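Local atomic coordinates of adhesin (Streptococcus sanguinis SK1 = NCTC 7863, PDB entry 6VT2), a protein that probably mediates bacterial adhesion by binding sialylated host glycans through two tandem Siglec-like modules of a serine-rich repeat adhesin. Residues Leu10-Phe24 / Glu118-Tyr131. Numbering follows the deposited sequence.
Sequences LPQEVIAYRGEEFEF and ERFVLVIRPQTEKY. With CA (calcium ion), chain I.
Glu13 to Tyr17 pair in parallel register with Val121 to Arg125, their segment axes 4.7 Å apart and 31° from parallel, and six backbone hydrogen bonds run from Val121 N–Gln12 O to Arg18 N–Arg125 O. Between the two sheets, Leu122 CD1 touches Val14 CG1 at 3.7 Å and Ala16 CB, while its CD2 reaches Phe22 CZ. Phe24 sets its edge on the face of Phe120 in a T-shaped pair, CZ over the ring centre and the planes 69° apart; Val14 CG2 covers one face of Phe24. On the other side of the sheet, Ile15 lies alongside Val123, and Lys130 CB sits over the Tyr17 ring, 3.7 Å from its centroid, in a CH-pi contact. The lysine chain, extended from a CG anti to the backbone N (chi1 174°), carries NZ to Glu20 OE1 in a 2.9 Å salt bridge. Tyr131 OH gives a hydrogen bond to Glu20 OE2, so both carboxylate oxygens are held. Gln127 NE2 donates to Arg18 O at 2.9 Å, in the carbonyl plane, tying the Tyr17–Glu20 type II turn to residues 126-131. There Thr128 and Tyr131 bind calcium with Asp190, and Arg18 forms a salt bridge with Asp186. Strand 13-17 edges one sheet of the Siglec-like sandwich, parallel to strand 119-125 as A' is to G in V-set immunoglobulin folds; strand 95-104 comes next, and Glu20 to Phe24 crosses to the facing sheet, alongside strand 76-83.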
ATOM      1  N   LEU A  10      38.715   4.562  27.608  1.00 11.49           N
ATOM      2  CA  LEU A  10      37.600   5.480  27.245  1.00 11.73           C
ATOM      3  C   LEU A  10      37.749   5.892  25.785  1.00 10.85           C
ATOM      4  O   LEU A  10      38.821   5.757  25.278  1.00 12.42           O
ATOM      5  CB  LEU A  10      37.602   6.683  28.183  1.00 12.31           C
ATOM      6  CG  LEU A  10      38.609   7.779  27.864  1.00 11.14           C
ATOM      7  CD1 LEU A  10      38.287   9.003  28.700  1.00 20.24           C
ATOM      8  CD2 LEU A  10      40.021   7.311  28.114  1.00 14.89           C
ATOM      9  N   PRO A  11      36.666   6.332  25.124  1.00 10.71           N
ATOM     10  CA  PRO A  11      36.767   6.717  23.736  1.00 11.38           C
ATOM     11  C   PRO A  11      37.586   7.999  23.605  1.00 11.19           C
ATOM     12  O   PRO A  11      37.466   8.791  24.416  1.00 11.68           O
ATOM     13  CB  PRO A  11      35.349   7.034  23.276  1.00 11.28           C
ATOM     14  CG  PRO A  11      34.547   7.111  24.527  1.00 15.14           C
ATOM     15  CD  PRO A  11      35.281   6.302  25.573  1.00 12.55           C
ATOM     16  N   GLN A  12      38.345   8.120  22.523  1.00 10.35           N
ATOM     17  CA  GLN A  12      39.185   9.326  22.364  1.00  9.63           C
ATOM     18  C   GLN A  12      38.309  10.450  21.814  1.00  9.89           C
ATOM     19  O   GLN A  12      38.640  11.582  21.994  1.00 10.36           O
ATOM     20  CB  GLN A  12      40.377   9.246  21.401  1.00 18.48           C
ATOM     21  CG  GLN A  12      40.930   7.927  20.947  1.00 37.46           C
ATOM     22  CD  GLN A  12      41.753   8.141  19.684  1.00 39.92           C
ATOM     23  OE1 GLN A  12      42.826   8.700  19.761  1.00 37.25           O
ATOM     24  NE2 GLN A  12      41.234   7.791  18.506  1.00 33.06           N
ATOM     25  N   GLU A  13      37.295  10.084  21.067  1.00  8.38           N
ATOM     26  CA  GLU A  13      36.433  11.122  20.502  1.00  9.73           C
ATOM     27  C   GLU A  13      34.984  10.693  20.678  1.00  9.68           C
ATOM     28  O   GLU A  13      34.687   9.581  20.422  1.00 11.26           O
ATOM     29  CB  GLU A  13      36.715  11.318  19.017  1.00 11.26           C
ATOM     30  CG  GLU A  13      35.854  12.358  18.386  1.00 12.07           C
ATOM     31  CD  GLU A  13      36.080  12.363  16.917  1.00 16.13           C
ATOM     32  OE1 GLU A  13      35.646  11.424  16.286  1.00 17.86           O
ATOM     33  OE2 GLU A  13      36.698  13.293  16.415  1.00 15.67           O
ATOM     34  N   VAL A  14      34.141  11.617  21.063  1.00  9.45           N
ATOM     35  CA  VAL A  14      32.714  11.319  21.218  1.00  9.67           C
ATOM     36  C   VAL A  14      31.993  12.396  20.423  1.00  9.35           C
ATOM     37  O   VAL A  14      32.159  13.540  20.741  1.00  9.53           O
ATOM     38  CB  VAL A  14      32.287  11.358  22.678  1.00 10.63           C
ATOM     39  CG1 VAL A  14      30.788  11.152  22.778  1.00 11.96           C
ATOM     40  CG2 VAL A  14      33.037  10.302  23.468  1.00 12.63           C
ATOM     41  N   ILE A  15      31.283  12.013  19.393  1.00 10.00           N
ATOM     42  CA  ILE A  15      30.504  12.998  18.621  1.00  8.79           C
ATOM     43  C   ILE A  15      29.173  13.243  19.358  1.00 10.34           C
ATOM     44  O   ILE A  15      28.526  12.284  19.588  1.00 13.52           O
ATOM     45  CB  ILE A  15      30.267  12.510  17.191  1.00 11.72           C
ATOM     46  CG1 ILE A  15      31.591  12.243  16.497  1.00 16.25           C
ATOM     47  CG2 ILE A  15      29.410  13.495  16.421  1.00 11.15           C
ATOM     48  CD1 ILE A  15      32.481  13.406  16.473  1.00 18.69           C
ATOM     49  N   ALA A  16      28.808  14.496  19.596  1.00  8.56           N
ATOM     50  CA  ALA A  16      27.507  14.701  20.383  1.00  8.61           C
ATOM     51  C   ALA A  16      26.759  15.676  19.474  1.00 13.83           C
ATOM     52  O   ALA A  16      27.331  16.621  19.069  1.00 14.05           O
ATOM     53  CB  ALA A  16      27.747  15.316  21.726  1.00 11.49           C
ATOM     54  N   TYR A  17      25.515  15.449  19.224  1.00  9.59           N
ATOM     55  CA  TYR A  17      24.775  16.315  18.315  1.00 10.83           C
ATOM     56  C   TYR A  17      24.116  17.434  19.106  1.00 10.35           C
ATOM     57  O   TYR A  17      23.599  17.187  20.123  1.00 12.17           O
ATOM     58  CB  TYR A  17      23.773  15.490  17.528  1.00 12.38           C
ATOM     59  CG  TYR A  17      24.513  14.571  16.619  1.00  9.91           C
ATOM     60  CD1 TYR A  17      25.131  15.077  15.503  1.00 11.80           C
ATOM     61  CD2 TYR A  17      24.702  13.254  16.945  1.00 16.21           C
ATOM     62  CE1 TYR A  17      25.884  14.284  14.674  1.00 13.14           C
ATOM     63  CE2 TYR A  17      25.467  12.454  16.135  1.00 17.45           C
ATOM     64  CZ  TYR A  17      26.033  12.963  14.998  1.00 14.22           C
ATOM     65  OH  TYR A  17      26.782  12.123  14.267  1.00 21.05           O
ATOM     66  N   ARG A  18      24.170  18.628  18.581  1.00 10.78           N
ATOM     67  CA  ARG A  18      23.574  19.811  19.171  1.00  9.83           C
ATOM     68  C   ARG A  18      22.100  19.531  19.473  1.00 11.47           C
ATOM     69  O   ARG A  18      21.429  19.095  18.612  1.00 12.05           O
ATOM     70  CB  ARG A  18      23.711  20.936  18.159  1.00 11.58           C
ATOM     71  CG  ARG A  18      23.015  22.190  18.609  1.00 14.23           C
ATOM     72  CD  ARG A  18      23.432  23.357  17.762  1.00 14.14           C
ATOM     73  NE  ARG A  18      23.186  23.110  16.366  1.00 10.36           N
ATOM     74  CZ  ARG A  18      23.410  23.970  15.401  1.00 17.18           C
ATOM     75  NH1 ARG A  18      23.939  25.119  15.690  1.00 21.02           N
ATOM     76  NH2 ARG A  18      23.115  23.676  14.159  1.00 16.30           N
ATOM     77  N   GLY A  19      21.649  19.792  20.699  1.00  9.94           N
ATOM     78  CA  GLY A  19      20.259  19.600  21.100  1.00 10.78           C
ATOM     79  C   GLY A  19      19.978  18.247  21.688  1.00 12.26           C
ATOM     80  O   GLY A  19      18.972  18.130  22.330  1.00 18.46           O
ATOM     81  N   GLU A  20      20.865  17.287  21.481  1.00 11.52           N
ATOM     82  CA  GLU A  20      20.571  15.884  21.843  1.00  9.95           C
ATOM     83  C   GLU A  20      21.299  15.403  23.085  1.00 11.15           C
ATOM     84  O   GLU A  20      22.242  15.990  23.469  1.00 11.51           O
ATOM     85  CB  GLU A  20      20.908  15.003  20.658  1.00 12.22           C
ATOM     86  CG  GLU A  20      20.302  15.549  19.381  1.00 14.56           C
ATOM     87  CD  GLU A  20      20.109  14.549  18.277  1.00 31.39           C
ATOM     88  OE1 GLU A  20      20.675  13.498  18.366  1.00 26.61           O
ATOM     89  OE2 GLU A  20      19.425  14.875  17.330  1.00 34.08           O
ATOM     90  N   GLU A  21      20.801  14.306  23.623  1.00 12.15           N
ATOM     91  CA  GLU A  21      21.471  13.659  24.754  1.00  9.85           C
ATOM     92  C   GLU A  21      22.673  12.924  24.196  1.00 12.72           C
ATOM     93  O   GLU A  21      22.593  12.471  23.062  1.00 16.33           O
ATOM     94  CB  GLU A  21      20.588  12.598  25.399  1.00 14.32           C
ATOM     95  CG  GLU A  21      19.290  13.078  26.005  1.00 21.89           C
ATOM     96  CD  GLU A  21      18.321  11.955  26.346  1.00 49.99           C
ATOM     97  OE1 GLU A  21      18.566  10.801  25.940  1.00 46.04           O
ATOM     98  OE2 GLU A  21      17.331  12.236  27.036  1.00 64.54           O
ATOM     99  N   PHE A  22      23.748  12.850  24.966  1.00 11.61           N
ATOM    100  CA  PHE A  22      24.911  12.019  24.609  1.00 10.90           C
ATOM    101  C   PHE A  22      25.239  11.193  25.849  1.00 10.85           C
ATOM    102  O   PHE A  22      24.876  11.570  26.895  1.00 10.16           O
ATOM    103  CB  PHE A  22      26.152  12.807  24.194  1.00  9.45           C
ATOM    104  CG  PHE A  22      26.702  13.702  25.274  1.00 10.41           C
ATOM    105  CD1 PHE A  22      26.188  14.973  25.442  1.00 11.94           C
ATOM    106  CD2 PHE A  22      27.721  13.285  26.114  1.00 13.50           C
ATOM    107  CE1 PHE A  22      26.669  15.804  26.433  1.00 15.05           C
ATOM    108  CE2 PHE A  22      28.202  14.124  27.105  1.00 13.25           C
ATOM    109  CZ  PHE A  22      27.674  15.380  27.261  1.00 13.36           C
ATOM    110  N   GLU A  23      25.892  10.064  25.622  1.00 11.19           N
ATOM    111  CA  GLU A  23      26.310   9.194  26.736  1.00 11.65           C
ATOM    112  C   GLU A  23      27.457   8.337  26.253  1.00 10.48           C
ATOM    113  O   GLU A  23      27.401   7.917  25.127  1.00 13.62           O
ATOM    114  CB  GLU A  23      25.145   8.315  27.179  1.00 15.82           C
ATOM    115  CG  GLU A  23      25.504   7.134  28.052  1.00 21.76           C
ATOM    116  CD  GLU A  23      24.285   6.254  28.191  1.00 21.68           C
ATOM    117  OE1 GLU A  23      23.487   6.547  29.031  1.00 26.02           O
ATOM    118  OE2 GLU A  23      24.120   5.340  27.391  1.00 27.43           O
ATOM    119  N   PHE A  24      28.458   8.144  27.082  1.00 10.38           N
ATOM    120  CA  PHE A  24      29.515   7.174  26.766  1.00 11.11           C
ATOM    121  C   PHE A  24      30.023   6.652  28.093  1.00 12.30           C
ATOM    122  O   PHE A  24      29.670   7.168  29.023  1.00 11.28           O
ATOM    123  CB  PHE A  24      30.618   7.766  25.890  1.00 12.81           C
ATOM    124  CG  PHE A  24      31.439   8.861  26.503  1.00  9.31           C
ATOM    125  CD1 PHE A  24      31.007  10.173  26.448  1.00 14.38           C
ATOM    126  CD2 PHE A  24      32.663   8.582  27.079  1.00 11.74           C
ATOM    127  CE1 PHE A  24      31.799  11.187  26.947  1.00 12.79           C
ATOM    128  CE2 PHE A  24      33.442   9.598  27.597  1.00 13.98           C
ATOM    129  CZ  PHE A  24      33.006  10.892  27.524  1.00 11.38           C
ATOM    130  N   GLU A 118      44.841  10.366  30.092  1.00 10.13           N
ATOM    131  CA  GLU A 118      43.552   9.859  29.661  1.00  8.46           C
ATOM    132  C   GLU A 118      42.575  11.004  29.495  1.00  8.43           C
ATOM    133  O   GLU A 118      42.388  11.826  30.393  1.00  8.59           O
ATOM    134  CB  GLU A 118      43.041   8.867  30.674  1.00  9.45           C
ATOM    135  CG  GLU A 118      43.906   7.600  30.877  1.00 13.55           C
ATOM    136  CD  GLU A 118      45.045   7.695  31.896  1.00 15.59           C
ATOM    137  OE1 GLU A 118      45.386   8.797  32.407  1.00 13.71           O
ATOM    138  OE2 GLU A 118      45.599   6.618  32.216  1.00 18.89           O
ATOM    139  N   ARG A 119      41.936  11.032  28.332  1.00  8.41           N
ATOM    140  CA  ARG A 119      41.124  12.175  27.977  1.00  8.38           C
ATOM    141  C   ARG A 119      40.206  11.754  26.842  1.00  9.21           C
ATOM    142  O   ARG A 119      40.457  10.758  26.146  1.00 10.84           O
ATOM    143  CB  ARG A 119      41.986  13.359  27.549  1.00  9.18           C
ATOM    144  CG  ARG A 119      42.796  13.134  26.291  1.00 10.18           C
ATOM    145  CD  ARG A 119      43.996  14.121  26.240  1.00 11.07           C
ATOM    146  NE  ARG A 119      44.591  13.900  24.948  1.00 10.82           N
ATOM    147  CZ  ARG A 119      45.370  12.885  24.644  1.00 11.41           C
ATOM    148  NH1 ARG A 119      45.772  12.030  25.589  1.00 13.13           N
ATOM    149  NH2 ARG A 119      45.771  12.726  23.367  1.00 14.79           N
ATOM    150  N   PHE A 120      39.184  12.561  26.649  1.00  8.68           N
ATOM    151  CA  PHE A 120      38.297  12.419  25.518  1.00  8.46           C
ATOM    152  C   PHE A 120      38.086  13.781  24.891  1.00  8.32           C
ATOM    153  O   PHE A 120      38.197  14.801  25.568  1.00  8.55           O
ATOM    154  CB  PHE A 120      36.946  11.800  25.882  1.00  8.41           C
ATOM    155  CG  PHE A 120      36.167  12.577  26.876  1.00  8.43           C
ATOM    156  CD1 PHE A 120      35.282  13.553  26.465  1.00  9.56           C
ATOM    157  CD2 PHE A 120      36.316  12.344  28.243  1.00  9.28           C
ATOM    158  CE1 PHE A 120      34.595  14.336  27.391  1.00  9.39           C
ATOM    159  CE2 PHE A 120      35.600  13.047  29.145  1.00  8.52           C
ATOM    160  CZ  PHE A 120      34.718  14.069  28.729  1.00 10.06           C
ATOM    161  N   VAL A 121      37.710  13.811  23.611  1.00  8.31           N
ATOM    162  CA  VAL A 121      37.291  15.040  22.961  1.00  8.28           C
ATOM    163  C   VAL A 121      35.833  14.868  22.622  1.00  8.31           C
ATOM    164  O   VAL A 121      35.457  13.950  21.878  1.00 10.52           O
ATOM    165  CB  VAL A 121      38.092  15.339  21.709  1.00 12.48           C
ATOM    166  CG1 VAL A 121      37.649  16.667  21.130  1.00 11.21           C
ATOM    167  CG2 VAL A 121      39.599  15.424  22.054  1.00 10.96           C
ATOM    168  N   LEU A 122      35.017  15.726  23.191  1.00  8.31           N
ATOM    169  CA  LEU A 122      33.607  15.814  22.884  1.00  8.33           C
ATOM    170  C   LEU A 122      33.406  16.848  21.799  1.00  8.30           C
ATOM    171  O   LEU A 122      33.839  17.988  21.942  1.00 10.04           O
ATOM    172  CB  LEU A 122      32.855  16.161  24.165  1.00  9.93           C
ATOM    173  CG  LEU A 122      31.346  16.128  24.053  1.00  9.40           C
ATOM    174  CD1 LEU A 122      30.871  14.722  23.867  1.00 10.62           C
ATOM    175  CD2 LEU A 122      30.807  16.779  25.338  1.00 12.61           C
ATOM    176  N   VAL A 123      32.826  16.431  20.697  1.00  8.31           N
ATOM    177  CA  VAL A 123      32.740  17.242  19.494  1.00  8.29           C
ATOM    178  C   VAL A 123      31.288  17.505  19.226  1.00  8.32           C
ATOM    179  O   VAL A 123      30.519  16.555  19.035  1.00  9.06           O
ATOM    180  CB  VAL A 123      33.427  16.553  18.307  1.00  8.29           C
ATOM    181  CG1 VAL A 123      33.413  17.416  17.036  1.00 11.61           C
ATOM    182  CG2 VAL A 123      34.820  16.162  18.638  1.00 11.91           C
ATOM    183  N   ILE A 124      30.934  18.786  19.100  1.00  8.89           N
ATOM    184  CA  ILE A 124      29.536  19.143  18.938  1.00  8.54           C
ATOM    185  C   ILE A 124      29.209  19.387  17.472  1.00  8.34           C
ATOM    186  O   ILE A 124      29.824  20.243  16.841  1.00  8.33           O
ATOM    187  CB  ILE A 124      29.166  20.366  19.775  1.00  8.87           C
ATOM    188  CG1 ILE A 124      29.664  20.200  21.238  1.00 12.36           C
ATOM    189  CG2 ILE A 124      27.733  20.690  19.605  1.00 10.27           C
ATOM    190  CD1 ILE A 124      29.234  18.934  21.852  1.00 13.66           C
ATOM    191  N   ARG A 125      28.276  18.613  16.916  1.00  8.36           N
ATOM    192  CA  ARG A 125      27.948  18.659  15.499  1.00  9.01           C
ATOM    193  C   ARG A 125      26.480  18.982  15.333  1.00  9.21           C
ATOM    194  O   ARG A 125      25.652  18.739  16.230  1.00  8.94           O
ATOM    195  CB  ARG A 125      28.300  17.326  14.823  1.00  9.95           C
ATOM    196  CG  ARG A 125      29.765  17.012  14.982  1.00  9.78           C
ATOM    197  CD  ARG A 125      30.652  18.133  14.580  1.00 10.88           C
ATOM    198  NE  ARG A 125      30.504  18.426  13.161  1.00 12.28           N
ATOM    199  CZ  ARG A 125      31.262  19.309  12.535  1.00 16.16           C
ATOM    200  NH1 ARG A 125      32.157  20.043  13.217  1.00 13.26           N
ATOM    201  NH2 ARG A 125      31.139  19.467  11.236  1.00 16.25           N
ATOM    202  N   PRO A 126      26.110  19.504  14.184  1.00  9.15           N
ATOM    203  CA  PRO A 126      24.695  19.788  13.940  1.00 10.15           C
ATOM    204  C   PRO A 126      23.917  18.515  13.674  1.00 10.81           C
ATOM    205  O   PRO A 126      24.448  17.518  13.185  1.00 10.98           O
ATOM    206  CB  PRO A 126      24.723  20.712  12.718  1.00  9.72           C
ATOM    207  CG  PRO A 126      25.896  20.127  11.910  1.00 10.50           C
ATOM    208  CD  PRO A 126      26.967  19.779  13.030  1.00 12.27           C
ATOM    209  N   GLN A 127      22.618  18.577  13.969  1.00 11.21           N
ATOM    210  CA  GLN A 127      21.783  17.396  13.775  1.00 12.81           C
ATOM    211  C   GLN A 127      21.768  16.901  12.334  1.00 12.04           C
ATOM    212  O   GLN A 127      21.674  15.691  12.089  1.00 13.59           O
ATOM    213  CB  GLN A 127      20.360  17.671  14.233  1.00 11.55           C
ATOM    214  CG  GLN A 127      20.334  17.770  15.756  1.00 11.27           C
ATOM    215  CD  GLN A 127      18.976  17.764  16.366  1.00 19.02           C
ATOM    216  OE1 GLN A 127      18.034  17.360  15.732  1.00 23.52           O
ATOM    217  NE2 GLN A 127      18.867  18.226  17.617  1.00 18.41           N
ATOM    218  N   THR A 128      21.921  17.791  11.383  1.00 10.22           N
ATOM    219  CA  THR A 128      21.886  17.358  10.000  1.00 10.77           C
ATOM    220  C   THR A 128      23.002  16.397   9.658  1.00 16.12           C
ATOM    221  O   THR A 128      22.856  15.628   8.698  1.00 15.85           O
ATOM    222  CB  THR A 128      21.908  18.526   9.033  1.00 15.90           C
ATOM    223  OG1 THR A 128      21.571  17.991   7.722  1.00 16.20           O
ATOM    224  CG2 THR A 128      23.213  19.227   9.003  1.00 16.44           C
ATOM    225  N   GLU A 129      24.077  16.354  10.444  1.00 13.93           N
ATOM    226  CA  GLU A 129      25.103  15.361  10.153  1.00 13.84           C
ATOM    227  C   GLU A 129      24.699  13.971  10.602  1.00 17.39           C
ATOM    228  O   GLU A 129      25.266  12.974  10.139  1.00 20.68           O
ATOM    229  CB  GLU A 129      26.417  15.786  10.800  1.00 14.03           C
ATOM    230  CG  GLU A 129      27.024  16.931  10.050  1.00 13.56           C
ATOM    231  CD  GLU A 129      28.380  17.306  10.570  1.00 21.49           C
ATOM    232  OE1 GLU A 129      28.818  16.734  11.591  1.00 14.23           O
ATOM    233  OE2 GLU A 129      29.000  18.173   9.961  1.00 21.28           O
ATOM    234  N   LYS A 130      23.764  13.875  11.522  1.00 15.77           N
ATOM    235  CA  LYS A 130      23.251  12.589  11.954  1.00 17.48           C
ATOM    236  C   LYS A 130      22.207  12.032  10.995  1.00 21.60           C
ATOM    237  O   LYS A 130      22.137  10.829  10.800  1.00 20.98           O
ATOM    238  CB  LYS A 130      22.705  12.753  13.380  1.00 20.48           C
ATOM    239  CG  LYS A 130      22.031  11.586  13.910  1.00 25.21           C
ATOM    240  CD  LYS A 130      21.643  11.846  15.361  1.00 25.02           C
ATOM    241  CE  LYS A 130      21.070  10.548  15.972  1.00 32.32           C
ATOM    242  NZ  LYS A 130      20.254  10.844  17.184  1.00 38.81           N
ATOM    243  N   TYR A 131      21.409  12.877  10.363  1.00 24.58           N
ATOM    244  CA  TYR A 131      20.238  12.448   9.610  1.00 21.74           C
ATOM    245  C   TYR A 131      20.467  12.643   8.115  1.00 23.36           C
ATOM    246  O   TYR A 131      20.956  13.689   7.665  1.00 23.19           O
ATOM    247  CB  TYR A 131      19.014  13.223  10.102  1.00 18.69           C
ATOM    248  CG  TYR A 131      18.764  13.063  11.562  1.00 21.37           C
ATOM    249  CD1 TYR A 131      18.341  11.833  12.083  1.00 20.14           C
ATOM    250  CD2 TYR A 131      18.979  14.106  12.440  1.00 27.08           C
ATOM    251  CE1 TYR A 131      18.130  11.663  13.449  1.00 24.23           C
ATOM    252  CE2 TYR A 131      18.775  13.945  13.813  1.00 26.97           C
ATOM    253  CZ  TYR A 131      18.309  12.717  14.295  1.00 26.38           C
ATOM    254  OH  TYR A 131      18.126  12.551  15.651  1.00 29.41           O
TER
HETATM  255 CA    CA I 703      21.923  15.625   6.635  1.00 17.54          CA
HETATM  256  O   HOH W   1      40.807   8.133  25.089  1.00 21.83           O
HETATM  257  O   HOH W   2      41.089  12.132  23.024  1.00 16.18           O
HETATM  258  O   HOH W   3      16.850  18.355  19.629  1.00 21.62           O
HETATM  259  O   HOH W   4      23.837  16.697   5.818  1.00 32.39           O
HETATM  260  O   HOH W   5      22.012  14.447   4.486  1.00 28.70           O
HETATM  261  O   HOH W   6      23.668  14.053   6.684  1.00 29.54           O